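Local coordinates for periplasmic binding protein/LacI transcriptional regulator (Shewanella sp. ANA-3, PDB 5OCP), which binds L-arabinofuranose, in both its alpha and beta forms, as the periplasmic binding component of an arabinose ABC transporter, at residues 116-121 and 145-150; 197-202 and 217-222; 76-81 and 96-101. All coordinates share one frame; numbering follows the deposited sequence.

Overall arrangement
All three contacts lie in a two-lobed, Rossmann-like periplasmic binding protein. Interactions 1 and 2 belong to the lobe built on the sheet that includes strands 126-132 and 218-221, and touch: L118 and W117 of helix 107-121 pack on L218 and V220; the centres of the two interactions lie about 15 Å apart. Interaction 1 sets helix against helix and interaction 2 helix against strand; both are buried and largely apolar, with the polar groups at the contact, Q116 and S221, bonded to residues other than those they face. Interaction 3, about 37 Å from interaction 1 and 38 Å from interaction 2 between centres, lies in the other lobe. There, near the surface, a lysine reaches a loop carbonyl.

Interaction 1: 116-121 and 145-150; sequences QWLMDK and AGFNQV
Q116 meets V150 where the backbones come closest, their CA atoms 6.3 Å apart. The side chain leaves with CG anti to the backbone N (chi1 -167°) and then bends at chi2, so that the amide folds back beside its own helix and crosses the valine at about a right angle. OE1 lies 3.6 Å from V150 CG1, a van der Waals contact, while NE2 turns the other way and gives a hydrogen bond of 3.1 Å to D120 OD1, one helical turn on. That acceptor lies nearly in the Q116 amide plane, but the amide approaches from above the D120 carboxylate plane. NE2 is also hydrogen-bonded to Y154 OH, so two partners fix the rotation of the amide. Were Q116 shortened to an alanine, D120 and Y154 would probably lose the amide they share and V150 CG1 would lose cover on that side.

Next along the helix, L118 points toward helix 138-151 and brings CD2 to the edge of the F147 ring, near its plane, 3.9 Å from CZ. The ring also stacks with W192. L118 and F147 both also rest on I128 of strand 126-132, so helices 107-121 and 138-151 pack side by side on one face of the sheet, as in a Rossmann-like lobe.

M119, bent at both chi2 and chi3, lays CG 4.1 Å from V150 CG1, sliding past the valine in the opposite direction.

The axes of the two short segments approach to 10.3 Å, with a crossing angle of -34°, and the 197 Å² buried between them comes mainly from hydrocarbon. Such chemistry implies cohesion by shape and exclusion of water, while the side-chain polar bonding of Q116 is directed to D120 and Y154, not to the facing helix.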
loop_
_atom_site.group_PDB
_atom_site.type_symbol
_atom_site.label_atom_id
_atom_site.label_comp_id
_atom_site.label_asym_id
_atom_site.label_seq_id
_atom_site.Cartn_x
_atom_site.Cartn_y
_atom_site.Cartn_z
ATOM N N GLN A 116 -7.142 4.222 15.995
ATOM C CA GLN A 116 -6.986 4.310 17.430
ATOM C C GLN A 116 -6.088 5.422 17.831
ATOM O O GLN A 116 -6.386 6.142 18.781
ATOM C CB GLN A 116 -6.478 2.975 18.007
ATOM C CG GLN A 116 -6.585 2.861 19.517
ATOM C CD GLN A 116 -8.012 2.976 20.026
ATOM O OE1 GLN A 116 -8.854 2.159 19.713
ATOM N NE2 GLN A 116 -8.315 4.056 20.722
ATOM N N TRP A 117 -4.991 5.612 17.104
ATOM C CA TRP A 117 -4.070 6.675 17.384
ATOM C C TRP A 117 -4.795 8.043 17.313
ATOM O O TRP A 117 -4.645 8.904 18.190
ATOM C CB TRP A 117 -2.847 6.672 16.433
ATOM C CG TRP A 117 -1.887 7.776 16.792
ATOM C CD1 TRP A 117 -0.831 7.704 17.704
ATOM C CD2 TRP A 117 -1.876 9.135 16.296
ATOM N NE1 TRP A 117 -0.230 8.961 17.802
ATOM C CE2 TRP A 117 -0.892 9.846 17.006
ATOM C CE3 TRP A 117 -2.678 9.827 15.410
ATOM C CZ2 TRP A 117 -0.613 11.174 16.753
ATOM C CZ3 TRP A 117 -2.438 11.191 15.195
ATOM C CH2 TRP A 117 -1.420 11.835 15.876
ATOM N N LEU A 118 -5.562 8.209 16.231
ATOM C CA LEU A 118 -6.312 9.447 16.050
ATOM C C LEU A 118 -7.352 9.667 17.171
ATOM O O LEU A 118 -7.509 10.802 17.656
ATOM C CB LEU A 118 -7.004 9.453 14.687
ATOM C CG LEU A 118 -7.732 10.742 14.353
ATOM C CD1 LEU A 118 -6.802 11.944 14.234
ATOM C CD2 LEU A 118 -8.560 10.527 13.087
ATOM N N MET A 119 -8.038 8.611 17.582
ATOM C CA MET A 119 -8.985 8.764 18.705
ATOM C C MET A 119 -8.281 9.153 19.972
ATOM O O MET A 119 -8.815 9.953 20.754
ATOM C CB MET A 119 -9.842 7.521 18.908
ATOM C CG MET A 119 -10.665 7.097 17.678
ATOM S SD MET A 119 -11.944 8.322 17.356
ATOM C CE MET A 119 -11.173 9.352 16.089
ATOM N N ASP A 120 -7.096 8.613 20.212
ATOM C CA ASP A 120 -6.340 8.936 21.415
ATOM C C ASP A 120 -5.891 10.391 21.372
ATOM O O ASP A 120 -6.039 11.124 22.353
ATOM C CB ASP A 120 -5.131 8.022 21.574
ATOM C CG ASP A 120 -5.468 6.594 21.830
ATOM O OD1 ASP A 120 -6.624 6.236 22.170
ATOM O OD2 ASP A 120 -4.513 5.762 21.625
ATOM N N LYS A 121 -5.465 10.857 20.198
ATOM C CA LYS A 121 -4.921 12.171 19.958
ATOM C C LYS A 121 -5.997 13.225 20.190
ATOM O O LYS A 121 -5.688 14.298 20.699
ATOM C CB LYS A 121 -4.434 12.280 18.516
ATOM C CG LYS A 121 -3.865 13.630 18.103
ATOM C CD LYS A 121 -2.635 14.091 18.822
ATOM C CE LYS A 121 -2.079 15.366 18.196
ATOM N NZ LYS A 121 -0.813 15.670 18.913
ATOM N N ALA A 145 -12.331 -0.538 6.417
ATOM C CA ALA A 145 -13.035 -1.384 7.350
ATOM C C ALA A 145 -12.468 -1.335 8.765
ATOM O O ALA A 145 -13.188 -1.207 9.746
ATOM C CB ALA A 145 -13.067 -2.826 6.881
ATOM N N GLY A 146 -11.150 -1.425 8.894
ATOM C CA GLY A 146 -10.521 -1.329 10.171
ATOM C C GLY A 146 -10.664 0.021 10.879
ATOM O O GLY A 146 -10.911 0.070 12.060
ATOM N N PHE A 147 -10.456 1.111 10.163
ATOM C CA PHE A 147 -10.593 2.464 10.739
ATOM C C PHE A 147 -12.059 2.650 11.232
ATOM O O PHE A 147 -12.286 3.173 12.331
ATOM C CB PHE A 147 -10.208 3.464 9.682
ATOM C CG PHE A 147 -10.169 4.898 10.115
ATOM C CD1 PHE A 147 -11.309 5.697 10.189
ATOM C CD2 PHE A 147 -8.955 5.485 10.450
ATOM C CE1 PHE A 147 -11.173 7.053 10.569
ATOM C CE2 PHE A 147 -8.843 6.767 10.813
ATOM C CZ PHE A 147 -9.937 7.555 10.898
ATOM N N ASN A 148 -12.977 2.216 10.379
ATOM C CA ASN A 148 -14.421 2.375 10.661
ATOM C C ASN A 148 -14.782 1.604 11.925
ATOM O O ASN A 148 -15.543 2.092 12.760
ATOM C CB ASN A 148 -15.250 2.009 9.431
ATOM C CG ASN A 148 -15.194 3.094 8.321
ATOM O OD1 ASN A 148 -14.747 4.183 8.562
ATOM N ND2 ASN A 148 -15.509 2.756 7.104
ATOM N N GLN A 149 -14.203 0.422 12.110
ATOM C CA GLN A 149 -14.528 -0.418 13.229
ATOM C C GLN A 149 -14.068 0.294 14.531
ATOM O O GLN A 149 -14.815 0.274 15.553
ATOM C CB GLN A 149 -13.883 -1.792 13.009
ATOM C CG GLN A 149 -14.052 -2.873 14.044
ATOM C CD GLN A 149 -13.393 -4.160 13.532
ATOM O OE1 GLN A 149 -12.638 -4.151 12.523
ATOM N NE2 GLN A 149 -13.703 -5.266 14.181
ATOM N N VAL A 150 -12.951 1.041 14.493
ATOM C CA VAL A 150 -12.455 1.720 15.709
ATOM C C VAL A 150 -13.277 2.925 15.999
ATOM O O VAL A 150 -13.710 3.098 17.166
ATOM C CB VAL A 150 -11.004 2.160 15.575
ATOM C CG1 VAL A 150 -10.583 3.129 16.689
ATOM C CG2 VAL A 150 -10.178 0.908 15.581
#

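Interaction 2: 197-202 and 217-222; sequences EMALGA and ILIVSV
S221 OG is held by a hydrogen bond to D196 OD1, at the start of the helix that carries A199, and it also lies 3.8 Å from A199 CB. The hydroxyl stands anti to the backbone N (chi1 -172°), which directs it at the helix; the buried serine is therefore satisfied by a neighbour of the segment while its flank meets a methyl group.

The remaining contact is apolar. A199 CB points at the strand between two inward-facing residues and touches I219 CG2 at 4.0 Å. That methyl branch is anti to the backbone N, whereas CG1 takes the place beside N. With only a methyl to insert, the helix comes down to 6.7 Å between the CA atoms of A199 and S221. Y228 of helix 226-234 touches A199, I219 and S221 alike and so closes over the same spot.

V220, pointing away, packs on I114 and W117 of helix 107-121, which covers the other face of the sheet. Strands 190-193 and 218-221 are parallel neighbours in that sheet and helix 196-208 lies between them in sequence, a beta-alpha-beta unit of the Rossmann-like lobe, whose loops carry the sugar-pocket residues N195 and D223.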
loop_
_atom_site.group_PDB
_atom_site.type_symbol
_atom_site.label_atom_id
_atom_site.label_comp_id
_atom_site.label_asym_id
_atom_site.label_seq_id
_atom_site.Cartn_x
_atom_site.Cartn_y
_atom_site.Cartn_z
ATOM N N GLU A 197 0.885 9.125 -0.190
ATOM C CA GLU A 197 0.893 9.889 -1.439
ATOM C C GLU A 197 -0.265 10.891 -1.489
ATOM O O GLU A 197 -0.039 12.086 -1.716
ATOM C CB GLU A 197 0.882 8.932 -2.614
ATOM C CG GLU A 197 1.294 9.519 -3.926
ATOM C CD GLU A 197 2.792 9.777 -4.085
ATOM O OE1 GLU A 197 3.694 9.068 -3.568
ATOM O OE2 GLU A 197 3.050 10.695 -4.892
ATOM N N MET A 198 -1.506 10.450 -1.222
ATOM C CA MET A 198 -2.665 11.307 -1.267
ATOM C C MET A 198 -2.530 12.326 -0.122
ATOM O O MET A 198 -2.984 13.473 -0.251
ATOM C CB MET A 198 -3.985 10.581 -1.121
ATOM C CG MET A 198 -4.313 9.646 -2.275
ATOM S SD MET A 198 -5.865 8.782 -2.125
ATOM C CE MET A 198 -5.576 7.855 -0.625
ATOM N N ALA A 199 -1.978 11.891 1.013
ATOM C CA ALA A 199 -1.864 12.737 2.198
ATOM C C ALA A 199 -0.969 13.940 1.889
ATOM O O ALA A 199 -1.312 15.078 2.307
ATOM C CB ALA A 199 -1.304 11.968 3.301
ATOM N N LEU A 200 0.090 13.707 1.152
ATOM C CA LEU A 200 0.991 14.775 0.831
ATOM C C LEU A 200 0.369 15.739 -0.126
ATOM O O LEU A 200 0.696 17.003 -0.073
ATOM C CB LEU A 200 2.298 14.259 0.344
ATOM C CG LEU A 200 3.069 13.491 1.443
ATOM C CD1 LEU A 200 4.243 12.726 0.883
ATOM C CD2 LEU A 200 3.519 14.323 2.607
ATOM N N GLY A 201 -0.454 15.266 -1.021
ATOM C CA GLY A 201 -1.281 16.198 -1.841
ATOM C C GLY A 201 -2.224 17.000 -0.994
ATOM O O GLY A 201 -2.427 18.225 -1.225
ATOM N N ALA A 202 -2.894 16.357 -0.034
ATOM C CA ALA A 202 -3.796 17.049 0.861
ATOM C C ALA A 202 -3.090 18.202 1.616
ATOM O O ALA A 202 -3.708 19.266 1.847
ATOM C CB ALA A 202 -4.505 16.122 1.852
ATOM N N ILE A 217 -5.465 20.967 11.013
ATOM C CA ILE A 217 -6.064 19.754 10.506
ATOM C C ILE A 217 -4.935 18.656 10.652
ATOM O O ILE A 217 -3.915 18.784 10.040
ATOM C CB ILE A 217 -6.449 19.942 9.067
ATOM C CG1 ILE A 217 -7.531 21.040 8.991
ATOM C CG2 ILE A 217 -7.017 18.681 8.471
ATOM C CD1 ILE A 217 -7.971 21.273 7.587
ATOM N N LEU A 218 -5.247 17.647 11.424
ATOM C CA LEU A 218 -4.347 16.491 11.635
ATOM C C LEU A 218 -4.350 15.664 10.390
ATOM O O LEU A 218 -5.334 15.638 9.644
ATOM C CB LEU A 218 -4.782 15.652 12.802
ATOM C CG LEU A 218 -4.876 16.341 14.180
ATOM C CD1 LEU A 218 -5.449 15.371 15.171
ATOM C CD2 LEU A 218 -3.526 16.924 14.540
ATOM N N ILE A 219 -3.213 15.018 10.085
ATOM C CA ILE A 219 -3.133 14.201 8.881
ATOM C C ILE A 219 -2.559 12.836 9.329
ATOM O O ILE A 219 -1.482 12.789 9.884
ATOM C CB ILE A 219 -2.267 14.866 7.828
ATOM C CG1 ILE A 219 -2.929 16.196 7.435
ATOM C CG2 ILE A 219 -2.126 13.926 6.641
ATOM C CD1 ILE A 219 -2.202 16.979 6.399
ATOM N N VAL A 220 -3.369 11.795 9.104
ATOM C CA VAL A 220 -2.983 10.414 9.416
ATOM C C VAL A 220 -3.112 9.539 8.182
ATOM O O VAL A 220 -3.982 9.754 7.351
ATOM C CB VAL A 220 -3.731 9.891 10.587
ATOM C CG1 VAL A 220 -3.577 10.775 11.794
ATOM C CG2 VAL A 220 -5.212 9.647 10.273
ATOM N N SER A 221 -2.269 8.519 8.058
ATOM C CA SER A 221 -2.110 7.861 6.779
ATOM C C SER A 221 -1.456 6.483 6.957
ATOM O O SER A 221 -1.193 6.035 8.105
ATOM C CB SER A 221 -1.175 8.780 5.962
ATOM O OG SER A 221 -1.061 8.363 4.630
ATOM N N VAL A 222 -1.205 5.855 5.826
ATOM C CA VAL A 222 -0.434 4.576 5.740
ATOM C C VAL A 222 0.607 4.631 4.654
ATOM O O VAL A 222 0.328 5.103 3.550
ATOM C CB VAL A 222 -1.386 3.369 5.499
ATOM C CG1 VAL A 222 -0.590 2.055 5.488
ATOM C CG2 VAL A 222 -2.405 3.274 6.582
#

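Interaction 3: 76-81 and 96-101; sequences EAKRAK and DSLFLT
K78 extends from the last turns of its helix to the loop and touches both S97 and L98. Its CG is anti to the backbone N and the chain stays extended through chi3, bending only at chi4 (85°). That final turn swings NZ onto the carbonyl of S97, giving a hydrogen bond of 3.1 Å to S97 O. NZ approaches from above the carbonyl plane, 51° out of it, with a C=O...N angle of 121°. NZ is also 3.4 Å from S97 OG. The serine hydroxyl sits between the backbone N and the carbonyl carbon, and it is hydrogen-bonded to D95 OD1, which probably adds a negative charge near the lysine.

Farther back along the lysine, the aliphatic part does separate work: CD packs 4.0 Å from CD2 of L98, the two side chains crossing at about a right angle. L98, with CG anti to its carbonyl carbon, also touches L74 and K75 of helix 71-79; it is buried, whereas K78 and S97 are exposed.

The contact ties the C-terminal part of helix 71-79 to the loop between strands 84-87 and 101-104, while A77 packs on V84 and on I53 of helix 42-54.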
loop_
_atom_site.group_PDB
_atom_site.type_symbol
_atom_site.label_atom_id
_atom_site.label_comp_id
_atom_site.label_asym_id
_atom_site.label_seq_id
_atom_site.Cartn_x
_atom_site.Cartn_y
_atom_site.Cartn_z
ATOM N N GLU A 76 -4.799 -21.428 -15.657
ATOM C CA GLU A 76 -3.746 -21.610 -16.642
ATOM C C GLU A 76 -2.395 -21.880 -16.025
ATOM O O GLU A 76 -1.645 -22.755 -16.478
ATOM C CB GLU A 76 -3.672 -20.391 -17.576
ATOM C CG GLU A 76 -4.832 -20.282 -18.568
ATOM C CD GLU A 76 -4.918 -18.949 -19.288
ATOM O OE1 GLU A 76 -3.891 -18.293 -19.471
ATOM O OE2 GLU A 76 -6.042 -18.551 -19.700
ATOM N N ALA A 77 -1.986 -21.057 -15.027
ATOM C CA ALA A 77 -0.808 -21.350 -14.318
ATOM C C ALA A 77 -0.772 -22.739 -13.642
ATOM O O ALA A 77 0.265 -23.411 -13.585
ATOM C CB ALA A 77 -0.538 -20.248 -13.290
ATOM N N LYS A 78 -1.907 -23.138 -13.104
ATOM C CA LYS A 78 -1.983 -24.370 -12.413
ATOM C C LYS A 78 -1.768 -25.543 -13.399
ATOM O O LYS A 78 -0.995 -26.462 -13.146
ATOM C CB LYS A 78 -3.300 -24.505 -11.695
ATOM C CG LYS A 78 -3.286 -25.742 -10.791
ATOM C CD LYS A 78 -4.533 -25.741 -9.903
ATOM C CE LYS A 78 -4.639 -27.007 -9.038
ATOM N NZ LYS A 78 -3.851 -26.849 -7.780
ATOM N N ARG A 79 -2.416 -25.453 -14.511
ATOM C CA ARG A 79 -2.261 -26.467 -15.610
ATOM C C ARG A 79 -0.848 -26.530 -16.112
ATOM O O ARG A 79 -0.350 -27.600 -16.364
ATOM C CB ARG A 79 -3.248 -26.172 -16.737
ATOM C CG ARG A 79 -4.694 -26.496 -16.386
ATOM C CD ARG A 79 -5.638 -26.403 -17.604
ATOM N NE ARG A 79 -5.917 -25.022 -18.071
ATOM C CZ ARG A 79 -7.021 -24.289 -17.824
ATOM N NH1 ARG A 79 -8.051 -24.750 -17.105
ATOM N NH2 ARG A 79 -7.108 -23.056 -18.317
ATOM N N ALA A 80 -0.165 -25.377 -16.141
ATOM C CA ALA A 80 1.245 -25.292 -16.449
ATOM C C ALA A 80 2.200 -25.730 -15.371
ATOM O O ALA A 80 3.394 -25.716 -15.599
ATOM C CB ALA A 80 1.575 -23.863 -16.875
ATOM N N LYS A 81 1.669 -26.072 -14.185
ATOM C CA LYS A 81 2.419 -26.459 -12.997
ATOM C C LYS A 81 3.431 -25.399 -12.549
ATOM O O LYS A 81 4.589 -25.693 -12.178
ATOM C CB LYS A 81 3.079 -27.804 -13.231
ATOM C CG LYS A 81 2.059 -28.879 -13.532
ATOM C CD LYS A 81 2.799 -30.198 -13.745
ATOM C CE LYS A 81 1.856 -31.410 -13.702
ATOM N NZ LYS A 81 1.211 -31.627 -15.016
ATOM N N ASP A 96 -8.421 -22.210 -3.004
ATOM C CA ASP A 96 -7.111 -21.796 -2.586
ATOM C C ASP A 96 -5.918 -22.625 -3.106
ATOM O O ASP A 96 -4.805 -22.307 -2.840
ATOM C CB ASP A 96 -7.085 -21.545 -1.081
ATOM C CG ASP A 96 -7.991 -20.357 -0.655
ATOM O OD1 ASP A 96 -8.476 -19.583 -1.472
ATOM O OD2 ASP A 96 -8.244 -20.205 0.541
ATOM N N SER A 97 -6.191 -23.709 -3.849
ATOM C CA SER A 97 -5.164 -24.440 -4.491
ATOM C C SER A 97 -4.710 -23.684 -5.733
ATOM O O SER A 97 -3.770 -24.080 -6.333
ATOM C CB SER A 97 -5.613 -25.830 -4.882
ATOM O OG SER A 97 -6.515 -25.776 -5.920
ATOM N N LEU A 98 -5.390 -22.605 -6.094
ATOM C CA LEU A 98 -4.935 -21.784 -7.254
ATOM C C LEU A 98 -3.707 -20.858 -6.971
ATOM O O LEU A 98 -3.228 -20.178 -7.905
ATOM C CB LEU A 98 -6.084 -21.028 -7.804
ATOM C CG LEU A 98 -7.166 -21.810 -8.513
ATOM C CD1 LEU A 98 -8.331 -20.888 -8.702
ATOM C CD2 LEU A 98 -6.693 -22.364 -9.837
ATOM N N PHE A 99 -3.206 -20.848 -5.722
ATOM C CA PHE A 99 -2.016 -20.160 -5.371
ATOM C C PHE A 99 -1.260 -20.933 -4.259
ATOM O O PHE A 99 -1.845 -21.763 -3.507
ATOM C CB PHE A 99 -2.350 -18.688 -5.035
ATOM C CG PHE A 99 -3.160 -18.523 -3.797
ATOM C CD1 PHE A 99 -2.528 -18.405 -2.556
ATOM C CD2 PHE A 99 -4.547 -18.483 -3.881
ATOM C CE1 PHE A 99 -3.286 -18.280 -1.418
ATOM C CE2 PHE A 99 -5.324 -18.419 -2.746
ATOM C CZ PHE A 99 -4.670 -18.315 -1.494
ATOM N N LEU A 100 0.010 -20.704 -4.175
ATOM C CA LEU A 100 0.869 -21.304 -3.234
ATOM C C LEU A 100 0.641 -20.616 -1.880
ATOM O O LEU A 100 0.391 -21.273 -0.908
ATOM C CB LEU A 100 2.314 -21.201 -3.707
ATOM C CG LEU A 100 3.400 -21.658 -2.791
ATOM C CD1 LEU A 100 3.237 -23.134 -2.326
ATOM C CD2 LEU A 100 4.768 -21.484 -3.329
ATOM N N THR A 101 0.736 -19.291 -1.856
ATOM C CA THR A 101 0.539 -18.539 -0.622
ATOM C C THR A 101 0.477 -17.037 -0.879
ATOM O O THR A 101 0.748 -16.573 -1.987
ATOM C CB THR A 101 1.656 -18.828 0.398
ATOM O OG1 THR A 101 1.305 -18.262 1.668
ATOM C CG2 THR A 101 2.974 -18.232 -0.072
#